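Local coordinates for protein sialyltransferase 0160 (Photobacterium damselae, PDB 4R84) that catalyses the transfer of sialic acid from a CMP-activated donor to acceptor sugars, probably forming α2,6 linkages to galactosides, at residues A[37-42]-A[114-119]; A[43-48]-A[82-87]; A[202-207]-A[237-242]; A[292-297]-A[315-320]. One frame throughout, in Å; residues are numbered along the deposited sequence. Where two conformers were deposited one is given.

In the fold
The four contacts fall into two neighbouring pairs. Contact 2 lies in the N-terminal PKD-like β-sandwich and contact 1, its centre about 9 Å away, at the edge of it, where strand 106-125 leads on toward the catalytic part; both segments of contact 2 fall between the two of contact 1 in the sequence. Strand 106-125 runs beside strand 197-204, so contact 1 reaches the same sheet as contacts 3 and 4. These follow in turn along the chain, their centres about 12 Å apart and some 34 and 29 Å from that of contact 1. Tyr-240 OH, probably hydrogen-bonded to Arg-296 N, ties them together near the bound donor analogue, away from contacts 1 and 2.

Contact 1: A[37-42]-A[114-119]; sequences SADVVE and TVVAPT
Val-41 meets Val-116 and Pro-118 at about right angles. With CG1 anti to the backbone N (chi1 176°), its two methyls part company: CG2 touches Val-116 CG2 at 4.1 Å, while CG1 rests 3.8 Å from Pro-118 CB. On the same face Asp-39 and Thr-114 lie side by side and point the same way, with Asp-39 OD1 3.7 Å from Thr-114 CB; a charged residue suits the exposed position of Asp-39. Val-40 and Val-115 turn to the other, buried face, where β-branched apolar side chains fit both strand and core. Behind these side chains runs a parallel pairing. Val-40 N gives a hydrogen bond to Thr-114 O (2.8 Å), and Val-40 O takes one from Val-116 N (2.9 Å). Two more, Thr-114 N to Ala-38 O and Glu-42 N to Val-116 O, extend it at the ends. Beyond the last, Glu-42 lays CG across Val-115 CG1 (3.7 Å) and sends its buried carboxylate to Leu-88 N, Asn-195 and a salt bridge with Arg-196. Strand 106-125 is thus held between strands 31-41 and 92-101 before it passes on beside strand 197-204, while Val-40 packs on Tyr-46 of strand 45-48.

Contact 2: A[43-48]-A[82-87]; sequences TETYQL and DFVAPE
Strands 45-48 and 81-84 form a two-stranded antiparallel sheet in the PKD-like domain, whose fold is an immunoglobulin-like β-sandwich, and Tyr-46 and Phe-83 are its hydrogen-bonded pair. Tyr-46 N reaches Phe-83 O at 2.9 Å, and Phe-83 N returns to Tyr-46 O at 2.8 Å. The pairing runs on past the strand ends through Ala-85 N to Glu-44 O (3.0 Å) and a more bent bond from Thr-43 N to Ala-85 O. Phe-83 is buried inside the sandwich, a place that suits a large apolar ring, against Leu-113 and Val-115 and edge-to-face with Tyr-94; Tyr-46, partly exposed, lies over Ala-38 of strand 31-41 on the same face. Leu-48 adds CD1 against Phe-83 CB (4.1 Å). The other face, carrying Thr-45, Gln-47, Asp-82 and Val-84, looks outward and is accordingly mostly polar. There Thr-45 holds CG2 anti to its own N (chi1 -62° for OG1), which aims the methyl at the carboxylate carbon Asp-82 CG, 3.6 Å away. Gln-47 and Asp-82 cross with their flat groups about 50° apart and share a water, which accepts from Gln-47 NE2 at 3.1 Å and donates to Asp-82 OD1 at 2.7 Å.

Contact 3: A[202-207]-A[237-242]; sequences YTNTAH and SSEYVS
Glu-239 reaches from its helix to Ala-206, in the turn that follows strand 197-204. Its CB points toward that turn. CG comes within 4.1 Å of Ala-206 CB, and the chain then bends sharply (chi2 92°), bringing CD to 3.8 Å from the same methyl. At the tip, OE2 accepts a hydrogen bond from Ala-206 N at 3.1 Å. The N-H arrives on the anti side of the carboxylate, somewhat out of its plane, and the bond is bent to 137°. OE2 also takes the N-H of Asp-235, so two backbone donors grip this buried oxygen; OE1 is hydrogen-bonded as well, close by in the chain. The bend is consistent with a shared donor: Ala-206 N also makes a weak bond to Asn-204 OD1, which receives another weak bond from His-207 ND1. Asn-204 OD1 and Glu-239 OE2, both acceptors, stand 3.4 Å apart without bonding, and Asn-204 ND2 turns to Asp-235 and Asp-125. Alanine suits the turn because its short side chain admits the carboxylate close to the backbone. Such loops and helix starts at the C-terminal ends of parallel strands form the binding side of a Rossmann-like domain, and here Ser-238 has its side chain about 7 Å from the bound donor analogue.

Contact 4: A[292-297]-A[315-320]; sequences YYFLRE and SSAKQM
The Tyr-293 ring has Gln-319 O at its edge, near the ring plane, and meets Lys-318 CB obliquely, CD1 lying 3.6 Å from that carbon; the ring of Tyr-233 lies nearly parallel to it. Phe-294 likewise has Lys-318 O at its ring edge, with CE1 4.1 Å from Ala-317 CB, a methyl small enough to fit beside it. Ala-317 N lies at the edge of the Tyr-292 ring, whose CD2 is 3.9 Å from Ser-316 CB and whose OH bonds to His-285. The amide of Gln-319 is fixed at both ends. A bend at chi2 (61°) carries it back to the opposite segment, where NE2 donates to Leu-295 O at 2.9 Å, straight and within the amide plane though well above the plane of that carbonyl. NE2 also serves Met-320 O, and OE1 accepts from Glu-297 N at 2.9 Å, so the amide cannot easily flip. Lys-318 sends NZ to Ser-315 O and to a salt bridge with Asp-291. Between the strands, four backbone hydrogen bonds, from Tyr-292 N to Ser-316 O through to Met-320 N to Phe-294 O, join the backbones. Linked through helices 299-302 and 307-313, these parallel strands make a β-α-β crossover, the building unit of the Rossmann-like domains of GT-B glycosyltransferases.

Contact 1: A[37-42]-A[114-119]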
# COMPACT_ATOMS: atom_id res chain seq x y z
N SER A 37 -4.21 -25.34 -14.41
CA SER A 37 -4.79 -24.24 -15.16
C SER A 37 -3.84 -23.05 -15.12
O SER A 37 -3.05 -22.90 -14.19
CB SER A 37 -6.15 -23.85 -14.59
OG SER A 37 -6.03 -23.43 -13.24
N ALA A 38 -3.89 -22.23 -16.16
CA ALA A 38 -3.01 -21.08 -16.21
C ALA A 38 -3.63 -19.99 -17.05
O ALA A 38 -4.34 -20.27 -18.01
CB ALA A 38 -1.65 -21.49 -16.79
N ASP A 39 -3.36 -18.73 -16.68
CA ASP A 39 -3.71 -17.60 -17.54
C ASP A 39 -2.56 -17.35 -18.51
O ASP A 39 -1.40 -17.40 -18.12
CB ASP A 39 -3.97 -16.33 -16.71
CG ASP A 39 -5.25 -16.40 -15.91
OD1 ASP A 39 -6.05 -17.34 -16.13
OD2 ASP A 39 -5.48 -15.50 -15.07
N VAL A 40 -2.89 -17.12 -19.78
CA VAL A 40 -1.88 -16.76 -20.76
C VAL A 40 -2.25 -15.41 -21.34
O VAL A 40 -3.35 -15.22 -21.88
CB VAL A 40 -1.73 -17.83 -21.88
CG1 VAL A 40 -0.50 -17.55 -22.75
CG2 VAL A 40 -1.64 -19.24 -21.28
N VAL A 41 -1.35 -14.44 -21.21
CA VAL A 41 -1.59 -13.12 -21.73
C VAL A 41 -1.56 -13.16 -23.25
O VAL A 41 -0.73 -13.85 -23.83
CB VAL A 41 -0.55 -12.11 -21.21
CG1 VAL A 41 -0.75 -10.75 -21.85
CG2 VAL A 41 -0.67 -12.03 -19.69
N GLU A 42 -2.50 -12.46 -23.88
CA GLU A 42 -2.53 -12.35 -25.35
C GLU A 42 -1.14 -12.09 -25.92
O GLU A 42 -0.42 -11.22 -25.43
CB GLU A 42 -3.48 -11.22 -25.78
CG GLU A 42 -4.94 -11.51 -25.51
CD GLU A 42 -5.89 -10.45 -26.04
OE1 GLU A 42 -5.47 -9.30 -26.33
OE2 GLU A 42 -7.08 -10.79 -26.20
N THR A 114 -6.48 -20.07 -19.99
CA THR A 114 -7.40 -18.97 -20.24
C THR A 114 -6.59 -17.80 -20.82
O THR A 114 -5.62 -17.34 -20.23
CB THR A 114 -8.14 -18.54 -18.94
OG1 THR A 114 -8.88 -19.66 -18.41
CG2 THR A 114 -9.13 -17.43 -19.22
N VAL A 115 -6.97 -17.37 -22.02
CA VAL A 115 -6.32 -16.22 -22.65
C VAL A 115 -6.89 -14.96 -22.08
O VAL A 115 -8.11 -14.76 -22.08
CB VAL A 115 -6.50 -16.25 -24.18
CG1 VAL A 115 -5.98 -14.97 -24.83
CG2 VAL A 115 -5.81 -17.48 -24.76
N VAL A 116 -6.01 -14.12 -21.55
CA VAL A 116 -6.43 -12.91 -20.84
C VAL A 116 -5.80 -11.68 -21.44
O VAL A 116 -4.76 -11.74 -22.08
CB VAL A 116 -6.08 -12.99 -19.33
CG1 VAL A 116 -6.81 -14.18 -18.71
CG2 VAL A 116 -4.58 -13.10 -19.13
N ALA A 117 -6.44 -10.54 -21.19
CA ALA A 117 -5.87 -9.27 -21.56
C ALA A 117 -4.63 -9.00 -20.72
O ALA A 117 -4.54 -9.44 -19.58
CB ALA A 117 -6.89 -8.15 -21.36
N PRO A 118 -3.67 -8.25 -21.27
CA PRO A 118 -2.57 -7.82 -20.41
C PRO A 118 -3.09 -6.89 -19.32
O PRO A 118 -4.14 -6.27 -19.49
CB PRO A 118 -1.64 -7.08 -21.35
CG PRO A 118 -2.55 -6.59 -22.47
CD PRO A 118 -3.55 -7.72 -22.64
N THR A 119 -2.33 -6.79 -18.23
CA THR A 119 -2.69 -5.93 -17.09
C THR A 119 -1.59 -4.92 -16.89
O THR A 119 -0.40 -5.28 -16.85
CB THR A 119 -2.90 -6.75 -15.80
OG1 THR A 119 -3.98 -7.68 -15.99
CG2 THR A 119 -3.23 -5.83 -14.60
O HOH W 1 -7.41 -21.41 -17.05

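Contact 2: A[43-48]-A[82-87]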
# COMPACT_ATOMS: atom_id res chain seq x y z
N THR A 43 -0.81 -12.84 -26.97
CA THR A 43 0.47 -12.84 -27.71
C THR A 43 1.62 -13.56 -27.00
O THR A 43 2.65 -13.81 -27.63
CB THR A 43 0.97 -11.40 -28.10
OG1 THR A 43 1.59 -10.77 -26.97
CG2 THR A 43 -0.16 -10.53 -28.65
N GLU A 44 1.46 -13.93 -25.73
CA GLU A 44 2.53 -14.64 -25.03
C GLU A 44 2.41 -16.16 -25.24
O GLU A 44 1.38 -16.66 -25.68
CB GLU A 44 2.52 -14.27 -23.53
CG GLU A 44 2.76 -12.77 -23.31
CD GLU A 44 3.12 -12.40 -21.88
OE1 GLU A 44 3.07 -13.27 -21.00
OE2 GLU A 44 3.46 -11.22 -21.65
N THR A 45 3.48 -16.88 -24.92
CA THR A 45 3.57 -18.31 -25.18
C THR A 45 3.50 -19.13 -23.89
O THR A 45 4.07 -18.76 -22.86
CB THR A 45 4.87 -18.62 -25.95
OG1 THR A 45 4.87 -17.95 -27.21
CG2 THR A 45 5.03 -20.13 -26.19
N TYR A 46 2.76 -20.23 -23.94
CA TYR A 46 2.71 -21.20 -22.86
C TYR A 46 3.08 -22.57 -23.44
O TYR A 46 2.56 -22.93 -24.49
CB TYR A 46 1.33 -21.22 -22.21
CG TYR A 46 1.23 -22.12 -21.00
CD1 TYR A 46 1.01 -23.50 -21.14
CD2 TYR A 46 1.34 -21.60 -19.71
CE1 TYR A 46 0.93 -24.32 -20.03
CE2 TYR A 46 1.26 -22.42 -18.60
CZ TYR A 46 1.05 -23.77 -18.76
OH TYR A 46 0.96 -24.57 -17.64
N GLN A 47 3.98 -23.30 -22.79
CA GLN A 47 4.36 -24.62 -23.31
C GLN A 47 3.47 -25.73 -22.75
O GLN A 47 3.53 -26.03 -21.56
CB GLN A 47 5.81 -24.96 -23.00
CG GLN A 47 6.25 -26.26 -23.70
CD GLN A 47 7.60 -26.78 -23.25
OE1 GLN A 47 7.88 -26.88 -22.05
NE2 GLN A 47 8.45 -27.13 -24.21
N LEU A 48 2.65 -26.33 -23.60
CA LEU A 48 1.89 -27.50 -23.16
C LEU A 48 2.82 -28.71 -23.08
O LEU A 48 3.57 -29.01 -24.02
CB LEU A 48 0.70 -27.76 -24.08
CG LEU A 48 -0.43 -26.75 -23.87
CD1 LEU A 48 -1.35 -26.70 -25.07
CD2 LEU A 48 -1.23 -27.02 -22.59
N ASP A 82 4.19 -25.47 -28.25
CA ASP A 82 3.85 -24.11 -27.83
C ASP A 82 2.42 -23.71 -28.18
O ASP A 82 1.96 -23.88 -29.31
CB ASP A 82 4.80 -23.10 -28.46
CG ASP A 82 6.18 -23.10 -27.82
OD1 ASP A 82 6.37 -23.76 -26.77
OD2 ASP A 82 7.08 -22.42 -28.37
N PHE A 83 1.74 -23.16 -27.18
CA PHE A 83 0.47 -22.47 -27.34
C PHE A 83 0.79 -20.98 -27.37
O PHE A 83 1.31 -20.44 -26.39
CB PHE A 83 -0.47 -22.83 -26.18
CG PHE A 83 -1.76 -22.03 -26.15
CD1 PHE A 83 -2.90 -22.50 -26.79
CD2 PHE A 83 -1.84 -20.85 -25.42
CE1 PHE A 83 -4.08 -21.78 -26.73
CE2 PHE A 83 -3.02 -20.12 -25.37
CZ PHE A 83 -4.15 -20.59 -26.01
N VAL A 84 0.48 -20.33 -28.49
CA VAL A 84 0.61 -18.88 -28.59
C VAL A 84 -0.76 -18.24 -28.43
O VAL A 84 -1.66 -18.50 -29.24
CB VAL A 84 1.20 -18.43 -29.93
CG1 VAL A 84 1.34 -16.90 -29.97
CG2 VAL A 84 2.54 -19.11 -30.17
N ALA A 85 -0.95 -17.46 -27.37
CA ALA A 85 -2.25 -16.85 -27.10
C ALA A 85 -2.64 -15.85 -28.17
O ALA A 85 -1.92 -14.89 -28.43
CB ALA A 85 -2.25 -16.17 -25.72
N PRO A 86 -3.82 -16.05 -28.79
CA PRO A 86 -4.33 -15.13 -29.80
C PRO A 86 -4.83 -13.83 -29.19
O PRO A 86 -5.05 -13.77 -27.97
CB PRO A 86 -5.50 -15.91 -30.42
CG PRO A 86 -5.93 -16.84 -29.36
CD PRO A 86 -4.68 -17.23 -28.62
N GLU A 87 -5.03 -12.83 -30.04
CA GLU A 87 -5.67 -11.58 -29.63
C GLU A 87 -7.17 -11.68 -29.88
O GLU A 87 -7.61 -11.89 -31.01
CB GLU A 87 -5.06 -10.38 -30.37
CG GLU A 87 -3.64 -10.10 -29.93
CD GLU A 87 -2.88 -9.19 -30.86
OE1 GLU A 87 -2.89 -9.43 -32.08
OE2 GLU A 87 -2.28 -8.23 -30.37
O HOH W 2 7.73 -26.10 -26.99

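Contact 3: A[202-207]-A[237-242]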
# COMPACT_ATOMS: atom_id res chain seq x y z
N TYR A 202 -3.66 1.81 -7.83
CA TYR A 202 -3.27 1.77 -6.42
C TYR A 202 -2.91 3.17 -6.01
O TYR A 202 -1.96 3.74 -6.55
CB TYR A 202 -2.07 0.85 -6.19
CG TYR A 202 -2.27 -0.56 -6.69
CD1 TYR A 202 -2.14 -0.88 -8.04
CD2 TYR A 202 -2.56 -1.59 -5.80
CE1 TYR A 202 -2.31 -2.18 -8.50
CE2 TYR A 202 -2.74 -2.90 -6.25
CZ TYR A 202 -2.62 -3.18 -7.60
OH TYR A 202 -2.78 -4.47 -8.06
N THR A 203 -3.64 3.75 -5.06
CA THR A 203 -3.30 5.12 -4.69
C THR A 203 -3.78 5.43 -3.29
O THR A 203 -4.21 4.55 -2.55
CB THR A 203 -3.85 6.13 -5.72
OG1 THR A 203 -3.26 7.42 -5.50
CG2 THR A 203 -5.38 6.24 -5.67
N ASN A 204 -3.63 6.70 -2.94
CA ASN A 204 -3.91 7.28 -1.63
C ASN A 204 -5.39 7.62 -1.50
O ASN A 204 -5.96 8.26 -2.37
CB ASN A 204 -3.00 8.52 -1.51
CG ASN A 204 -3.09 9.22 -0.18
OD1 ASN A 204 -4.17 9.54 0.30
ND2 ASN A 204 -1.93 9.52 0.40
N THR A 205 -6.03 7.14 -0.43
CA THR A 205 -7.48 7.33 -0.31
C THR A 205 -7.88 8.81 -0.30
O THR A 205 -8.81 9.21 -1.00
CB THR A 205 -8.03 6.66 0.96
OG1 THR A 205 -7.72 5.27 0.93
CG2 THR A 205 -9.53 6.85 1.05
N ALA A 206 -7.19 9.61 0.50
CA ALA A 206 -7.57 11.03 0.64
C ALA A 206 -7.47 11.76 -0.70
O ALA A 206 -8.22 12.69 -0.97
CB ALA A 206 -6.70 11.73 1.71
N HIS A 207 -6.58 11.29 -1.58
CA HIS A 207 -6.34 12.04 -2.80
C HIS A 207 -6.70 11.28 -4.06
O HIS A 207 -6.23 11.61 -5.13
CB HIS A 207 -4.88 12.47 -2.85
CG HIS A 207 -4.52 13.37 -1.71
ND1 HIS A 207 -3.97 12.90 -0.54
CD2 HIS A 207 -4.71 14.70 -1.53
CE1 HIS A 207 -3.79 13.91 0.30
NE2 HIS A 207 -4.23 15.01 -0.28
N SER A 237 -3.24 9.88 9.68
CA SER A 237 -4.28 10.42 10.54
C SER A 237 -5.27 11.29 9.79
O SER A 237 -6.41 11.44 10.22
CB SER A 237 -3.63 11.20 11.69
OG SER A 237 -2.80 12.22 11.17
N SER A 238 -4.86 11.84 8.65
CA SER A 238 -5.68 12.83 7.96
C SER A 238 -7.05 12.29 7.54
O SER A 238 -8.04 13.00 7.67
CB SER A 238 -4.92 13.38 6.74
OG SER A 238 -5.65 13.22 5.54
N GLU A 239 -7.12 11.03 7.09
CA GLU A 239 -8.40 10.43 6.71
C GLU A 239 -9.34 10.33 7.91
O GLU A 239 -10.55 10.37 7.76
CB GLU A 239 -8.21 9.05 6.09
CG GLU A 239 -7.82 9.07 4.61
CD GLU A 239 -6.31 9.04 4.39
OE1 GLU A 239 -5.56 9.17 5.39
OE2 GLU A 239 -5.87 8.89 3.22
N TYR A 240 -8.77 10.15 9.10
CA TYR A 240 -9.56 9.95 10.32
C TYR A 240 -10.06 11.29 10.86
O TYR A 240 -11.20 11.39 11.28
CB TYR A 240 -8.74 9.17 11.36
CG TYR A 240 -8.54 7.78 10.80
CD1 TYR A 240 -7.56 7.54 9.84
CD2 TYR A 240 -9.42 6.74 11.12
CE1 TYR A 240 -7.43 6.30 9.24
CE2 TYR A 240 -9.28 5.50 10.54
CZ TYR A 240 -8.29 5.28 9.60
OH TYR A 240 -8.14 4.05 8.98
N VAL A 241 -9.22 12.31 10.78
CA VAL A 241 -9.64 13.66 11.11
C VAL A 241 -10.77 14.10 10.18
O VAL A 241 -11.74 14.72 10.63
CB VAL A 241 -8.47 14.67 11.02
CG1 VAL A 241 -8.98 16.09 11.16
CG2 VAL A 241 -7.44 14.38 12.12
N SER A 242 -10.67 13.75 8.90
CA SER A 242 -11.71 14.13 7.95
C SER A 242 -13.01 13.41 8.25
O SER A 242 -14.09 14.01 8.15
CB SER A 242 -11.27 13.80 6.50
OG SER A 242 -10.14 14.58 6.15

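Contact 4: A[292-297]-A[315-320]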
# COMPACT_ATOMS: atom_id res chain seq x y z
N TYR A 292 -11.02 -0.39 0.01
CA TYR A 292 -10.54 0.72 0.83
C TYR A 292 -9.76 0.13 1.99
O TYR A 292 -10.35 -0.51 2.86
CB TYR A 292 -11.68 1.57 1.39
CG TYR A 292 -12.66 2.15 0.40
CD1 TYR A 292 -12.41 3.38 -0.22
CD2 TYR A 292 -13.85 1.51 0.12
CE1 TYR A 292 -13.33 3.93 -1.11
CE2 TYR A 292 -14.77 2.04 -0.76
CZ TYR A 292 -14.50 3.25 -1.38
OH TYR A 292 -15.42 3.77 -2.27
N TYR A 293 -8.43 0.29 1.99
CA TYR A 293 -7.64 -0.23 3.08
C TYR A 293 -7.53 0.84 4.15
O TYR A 293 -6.89 1.87 3.95
CB TYR A 293 -6.25 -0.65 2.61
CG TYR A 293 -6.33 -1.90 1.79
CD1 TYR A 293 -6.50 -3.14 2.40
CD2 TYR A 293 -6.29 -1.85 0.39
CE1 TYR A 293 -6.60 -4.29 1.65
CE2 TYR A 293 -6.40 -3.01 -0.37
CZ TYR A 293 -6.56 -4.22 0.28
OH TYR A 293 -6.66 -5.39 -0.43
N PHE A 294 -8.17 0.56 5.29
CA PHE A 294 -8.15 1.44 6.45
C PHE A 294 -6.99 1.05 7.38
O PHE A 294 -6.86 -0.12 7.73
CB PHE A 294 -9.47 1.35 7.23
CG PHE A 294 -10.62 2.09 6.62
CD1 PHE A 294 -11.27 1.61 5.49
CD2 PHE A 294 -11.12 3.24 7.24
CE1 PHE A 294 -12.35 2.28 4.95
CE2 PHE A 294 -12.21 3.91 6.71
CZ PHE A 294 -12.82 3.43 5.56
N LEU A 295 -6.17 2.00 7.80
CA LEU A 295 -5.18 1.70 8.84
C LEU A 295 -5.88 1.30 10.15
O LEU A 295 -5.36 0.47 10.90
CB LEU A 295 -4.19 2.85 9.03
CG LEU A 295 -4.60 4.28 9.28
CD1 LEU A 295 -4.83 4.50 10.77
CD2 LEU A 295 -3.49 5.16 8.77
N ARG A 296 -7.03 1.90 10.43
CA ARG A 296 -7.86 1.45 11.55
C ARG A 296 -9.32 1.27 11.12
O ARG A 296 -10.15 2.16 11.30
CB ARG A 296 -7.77 2.45 12.72
CG ARG A 296 -6.45 2.40 13.47
CD ARG A 296 -6.29 1.10 14.25
NE ARG A 296 -7.32 0.92 15.27
CZ ARG A 296 -7.19 1.32 16.54
NH1 ARG A 296 -6.06 1.91 16.92
NH2 ARG A 296 -8.17 1.13 17.41
N GLU A 297 -9.62 0.11 10.54
CA GLU A 297 -10.96 -0.17 10.04
C GLU A 297 -11.98 -0.13 11.17
O GLU A 297 -13.14 0.21 10.96
CB GLU A 297 -11.03 -1.53 9.32
CG GLU A 297 -12.39 -1.76 8.67
CD GLU A 297 -12.60 -3.20 8.20
OE1 GLU A 297 -11.75 -4.06 8.49
OE2 GLU A 297 -13.63 -3.46 7.55
N SER A 315 -18.42 -4.70 2.23
CA SER A 315 -17.26 -5.56 2.08
C SER A 315 -16.06 -4.86 1.43
O SER A 315 -14.96 -5.40 1.44
CB SER A 315 -17.63 -6.81 1.27
OG SER A 315 -18.12 -6.45 -0.00
N SER A 316 -16.28 -3.67 0.87
CA SER A 316 -15.19 -2.93 0.24
C SER A 316 -14.23 -2.34 1.27
O SER A 316 -13.08 -2.04 0.95
CB SER A 316 -15.75 -1.81 -0.65
OG SER A 316 -16.43 -2.35 -1.78
N ALA A 317 -14.72 -2.17 2.51
CA ALA A 317 -13.87 -1.69 3.59
C ALA A 317 -12.99 -2.83 4.10
O ALA A 317 -13.50 -3.90 4.45
CB ALA A 317 -14.71 -1.11 4.72
N LYS A 318 -11.68 -2.61 4.12
CA LYS A 318 -10.72 -3.63 4.53
C LYS A 318 -9.78 -3.07 5.60
O LYS A 318 -9.55 -1.86 5.66
CB LYS A 318 -9.87 -4.07 3.33
CG LYS A 318 -10.64 -4.64 2.13
CD LYS A 318 -11.41 -5.89 2.47
CE LYS A 318 -11.61 -6.77 1.24
NZ LYS A 318 -12.34 -6.07 0.15
N GLN A 319 -9.20 -3.97 6.41
CA GLN A 319 -8.18 -3.57 7.37
C GLN A 319 -6.81 -3.70 6.70
O GLN A 319 -6.47 -4.75 6.15
CB GLN A 319 -8.24 -4.41 8.65
CG GLN A 319 -7.05 -4.22 9.59
CD GLN A 319 -6.92 -2.80 10.09
OE1 GLN A 319 -7.89 -2.20 10.54
NE2 GLN A 319 -5.72 -2.24 9.98
N MET A 320 -6.04 -2.63 6.70
CA MET A 320 -4.68 -2.66 6.17
C MET A 320 -3.86 -3.65 6.98
O MET A 320 -3.87 -3.61 8.22
CB MET A 320 -4.08 -1.26 6.23
CG MET A 320 -2.92 -1.00 5.33
SD MET A 320 -2.35 0.70 5.54
CE MET A 320 -3.66 1.64 4.76